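Local structure of Efb homologous protein (Staphylococcus aureus subsp. aureus Mu50, 2NOJ) at residues 34-39 / 71-76. The protein is a secreted staphylococcal homologue of the fibrinogen-binding protein Efb that probably binds complement C3 through its C3d region and thereby restrains complement activation. The protein carries 1 engineered substitution. Sequence-based numbering, arbitrary orientation.
Engineered in segment 34-39: Glu34 (natural residue Asn).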
ATOM      1  N   GLU B  34      -1.799  -0.454 -26.609  1.00 30.49           N
ATOM      2  CA  GLU B  34      -1.163  -0.579 -27.931  1.00 34.81           C
ATOM      3  C   GLU B  34       0.370  -0.461 -27.826  1.00 34.16           C
ATOM      4  O   GLU B  34       1.094  -1.270 -28.401  1.00 33.60           O
ATOM      5  CB  GLU B  34      -1.714   0.482 -28.893  1.00 34.30           C
ATOM      6  N   LEU B  35       0.848   0.538 -27.079  1.00 32.10           N
ATOM      7  CA  LEU B  35       2.276   0.759 -26.911  1.00 32.74           C
ATOM      8  C   LEU B  35       2.923  -0.437 -26.210  1.00 32.12           C
ATOM      9  O   LEU B  35       4.093  -0.774 -26.474  1.00 30.14           O
ATOM     10  CB  LEU B  35       2.521   2.024 -26.098  1.00 32.82           C
ATOM     11  N   PHE B  36       2.169  -1.063 -25.308  1.00 27.52           N
ATOM     12  CA  PHE B  36       2.672  -2.219 -24.575  1.00 22.89           C
ATOM     13  C   PHE B  36       2.828  -3.434 -25.492  1.00 24.64           C
ATOM     14  O   PHE B  36       3.797  -4.192 -25.380  1.00 21.63           O
ATOM     15  CB  PHE B  36       1.734  -2.558 -23.415  1.00 17.85           C
ATOM     16  CG  PHE B  36       2.098  -3.816 -22.688  1.00 13.38           C
ATOM     17  CD1 PHE B  36       3.437  -4.127 -22.422  1.00 11.45           C
ATOM     18  CD2 PHE B  36       1.116  -4.676 -22.225  1.00 13.67           C
ATOM     19  CE1 PHE B  36       3.792  -5.263 -21.699  1.00  7.82           C
ATOM     20  CE2 PHE B  36       1.460  -5.822 -21.495  1.00 11.89           C
ATOM     21  CZ  PHE B  36       2.814  -6.109 -21.235  1.00 10.66           C
ATOM     22  N   LYS B  37       1.867  -3.616 -26.396  1.00 26.75           N
ATOM     23  CA  LYS B  37       1.913  -4.733 -27.323  1.00 32.34           C
ATOM     24  C   LYS B  37       3.153  -4.637 -28.196  1.00 36.09           C
ATOM     25  O   LYS B  37       3.807  -5.635 -28.475  1.00 34.29           O
ATOM     26  CB  LYS B  37       0.664  -4.759 -28.201  1.00 31.43           C
ATOM     27  CG  LYS B  37      -0.628  -5.079 -27.458  1.00 33.12           C
ATOM     28  CD  LYS B  37      -1.359  -6.270 -28.078  1.00 34.07           C
ATOM     29  CE  LYS B  37      -1.891  -5.976 -29.466  1.00 36.33           C
ATOM     30  NZ  LYS B  37      -2.508  -7.200 -30.062  1.00 41.46           N
ATOM     31  N   ARG B  38       3.484  -3.426 -28.613  1.00 38.46           N
ATOM     32  CA  ARG B  38       4.640  -3.221 -29.456  1.00 42.56           C
ATOM     33  C   ARG B  38       5.961  -3.236 -28.662  1.00 44.70           C
ATOM     34  O   ARG B  38       6.877  -3.992 -28.977  1.00 48.41           O
ATOM     35  CB  ARG B  38       4.479  -1.906 -30.211  1.00 43.00           C
ATOM     36  N   THR B  39       6.037  -2.410 -27.621  1.00 47.13           N
ATOM     37  CA  THR B  39       7.228  -2.265 -26.778  1.00 44.83           C
ATOM     38  C   THR B  39       7.619  -3.482 -25.931  1.00 41.06           C
ATOM     39  O   THR B  39       8.793  -3.839 -25.842  1.00 40.35           O
ATOM     40  CB  THR B  39       7.051  -1.073 -25.829  1.00 46.77           C
ATOM     41  OG1 THR B  39       6.515   0.041 -26.557  1.00 50.07           O
ATOM     42  CG2 THR B  39       8.373  -0.683 -25.216  1.00 48.11           C
ATOM     43  N   ASP B  71      -2.974  -9.584 -20.794  1.00 25.50           N
ATOM     44  CA  ASP B  71      -2.712 -10.952 -20.381  1.00 28.34           C
ATOM     45  C   ASP B  71      -2.012 -11.783 -21.451  1.00 26.87           C
ATOM     46  O   ASP B  71      -1.205 -12.644 -21.124  1.00 26.67           O
ATOM     47  CB  ASP B  71      -4.034 -11.640 -19.975  1.00 29.65           C
ATOM     48  CG  ASP B  71      -4.625 -11.087 -18.655  1.00 34.88           C
ATOM     49  OD1 ASP B  71      -4.516  -9.866 -18.385  1.00 34.93           O
ATOM     50  OD2 ASP B  71      -5.221 -11.876 -17.882  1.00 38.20           O
ATOM     51  N   LEU B  72      -2.322 -11.532 -22.723  1.00 27.65           N
ATOM     52  CA  LEU B  72      -1.723 -12.300 -23.813  1.00 29.57           C
ATOM     53  C   LEU B  72      -0.253 -12.005 -24.028  1.00 28.98           C
ATOM     54  O   LEU B  72       0.508 -12.866 -24.484  1.00 29.38           O
ATOM     55  CB  LEU B  72      -2.479 -12.070 -25.126  1.00 30.28           C
ATOM     56  CG  LEU B  72      -3.802 -12.837 -25.243  1.00 32.25           C
ATOM     57  CD1 LEU B  72      -4.458 -12.545 -26.584  1.00 31.99           C
ATOM     58  CD2 LEU B  72      -3.527 -14.323 -25.092  1.00 32.40           C
ATOM     59  N   VAL B  73       0.154 -10.787 -23.706  1.00 29.23           N
ATOM     60  CA  VAL B  73       1.550 -10.436 -23.881  1.00 27.47           C
ATOM     61  C   VAL B  73       2.326 -11.012 -22.709  1.00 30.06           C
ATOM     62  O   VAL B  73       3.423 -11.538 -22.882  1.00 31.09           O
ATOM     63  CB  VAL B  73       1.758  -8.897 -23.941  1.00 26.14           C
ATOM     64  CG1 VAL B  73       3.205  -8.592 -24.330  1.00 22.29           C
ATOM     65  CG2 VAL B  73       0.771  -8.257 -24.937  1.00 21.45           C
ATOM     66  N   LEU B  74       1.741 -10.945 -21.518  1.00 31.48           N
ATOM     67  CA  LEU B  74       2.424 -11.443 -20.341  1.00 33.93           C
ATOM     68  C   LEU B  74       2.710 -12.918 -20.413  1.00 35.81           C
ATOM     69  O   LEU B  74       3.776 -13.354 -19.995  1.00 34.57           O
ATOM     70  CB  LEU B  74       1.624 -11.150 -19.072  1.00 34.38           C
ATOM     71  CG  LEU B  74       1.747  -9.780 -18.416  1.00 36.69           C
ATOM     72  CD1 LEU B  74       1.355  -8.683 -19.380  1.00 36.88           C
ATOM     73  CD2 LEU B  74       0.841  -9.752 -17.202  1.00 37.77           C
ATOM     74  N   LYS B  75       1.773 -13.680 -20.963  1.00 36.95           N
ATOM     75  CA  LYS B  75       1.920 -15.134 -21.048  1.00 38.12           C
ATOM     76  C   LYS B  75       2.959 -15.663 -22.033  1.00 37.91           C
ATOM     77  O   LYS B  75       3.649 -16.637 -21.742  1.00 37.50           O
ATOM     78  CB  LYS B  75       0.557 -15.786 -21.343  1.00 37.38           C
ATOM     79  N   TYR B  76       3.071 -15.027 -23.189  1.00 37.58           N
ATOM     80  CA  TYR B  76       4.014 -15.474 -24.209  1.00 38.03           C
ATOM     81  C   TYR B  76       5.276 -14.631 -24.334  1.00 38.07           C
ATOM     82  O   TYR B  76       6.097 -14.872 -25.232  1.00 36.88           O
ATOM     83  CB  TYR B  76       3.300 -15.541 -25.555  1.00 37.49           C
ATOM     84  CG  TYR B  76       2.152 -16.505 -25.536  1.00 38.49           C
ATOM     85  CD1 TYR B  76       0.927 -16.175 -26.110  1.00 39.14           C
ATOM     86  CD2 TYR B  76       2.292 -17.760 -24.947  1.00 39.55           C
ATOM     87  CE1 TYR B  76      -0.137 -17.078 -26.097  1.00 41.03           C
ATOM     88  CE2 TYR B  76       1.244 -18.672 -24.930  1.00 41.76           C
ATOM     89  CZ  TYR B  76       0.029 -18.328 -25.510  1.00 41.25           C
ATOM     90  OH  TYR B  76      -0.996 -19.246 -25.530  1.00 40.14           O
TER
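Phe36 on helix 24-39 meets Val73 and Leu74 on helix 61-76 in a small apolar contact between the first and third helices of a three-helix bundle, near the C-terminal ends of both. The two segments run nearly parallel, 18° apart, with axes 10.3 Å from each other at closest approach; the closest backbone pair is Lys37 and Val73, CA to CA 6.7 Å. Phe36 points at helix 61-76, its chi1 of 174° putting CG anti to the backbone N, and the CE2-CZ end of the ring makes the contact. Val73 lies over one face of the ring through CG1, while Val73 CB is 3.9 Å from Phe36 CE2; the valine and the ring run alongside each other, pointing opposite ways. Leu74 instead comes in roughly perpendicular to Phe36, and Leu74 CD1 lies in the ring plane at its edge, 3.5 Å from Phe36 CZ. The aliphatic part of Lys37 borders this packing, with Lys37 CD 4.3 Å from Val73 CG2, and its NZ continues to a weak hydrogen bond with Gln69 OE1, one turn before Val73. Leu74 also packs on a polar side chain of the other protein's chain. The antiparallel middle helix, 42-54, completes the core: Phe36 packs on Thr44 and Ala48, and its ring meets that of His45, which Leu74 also touches.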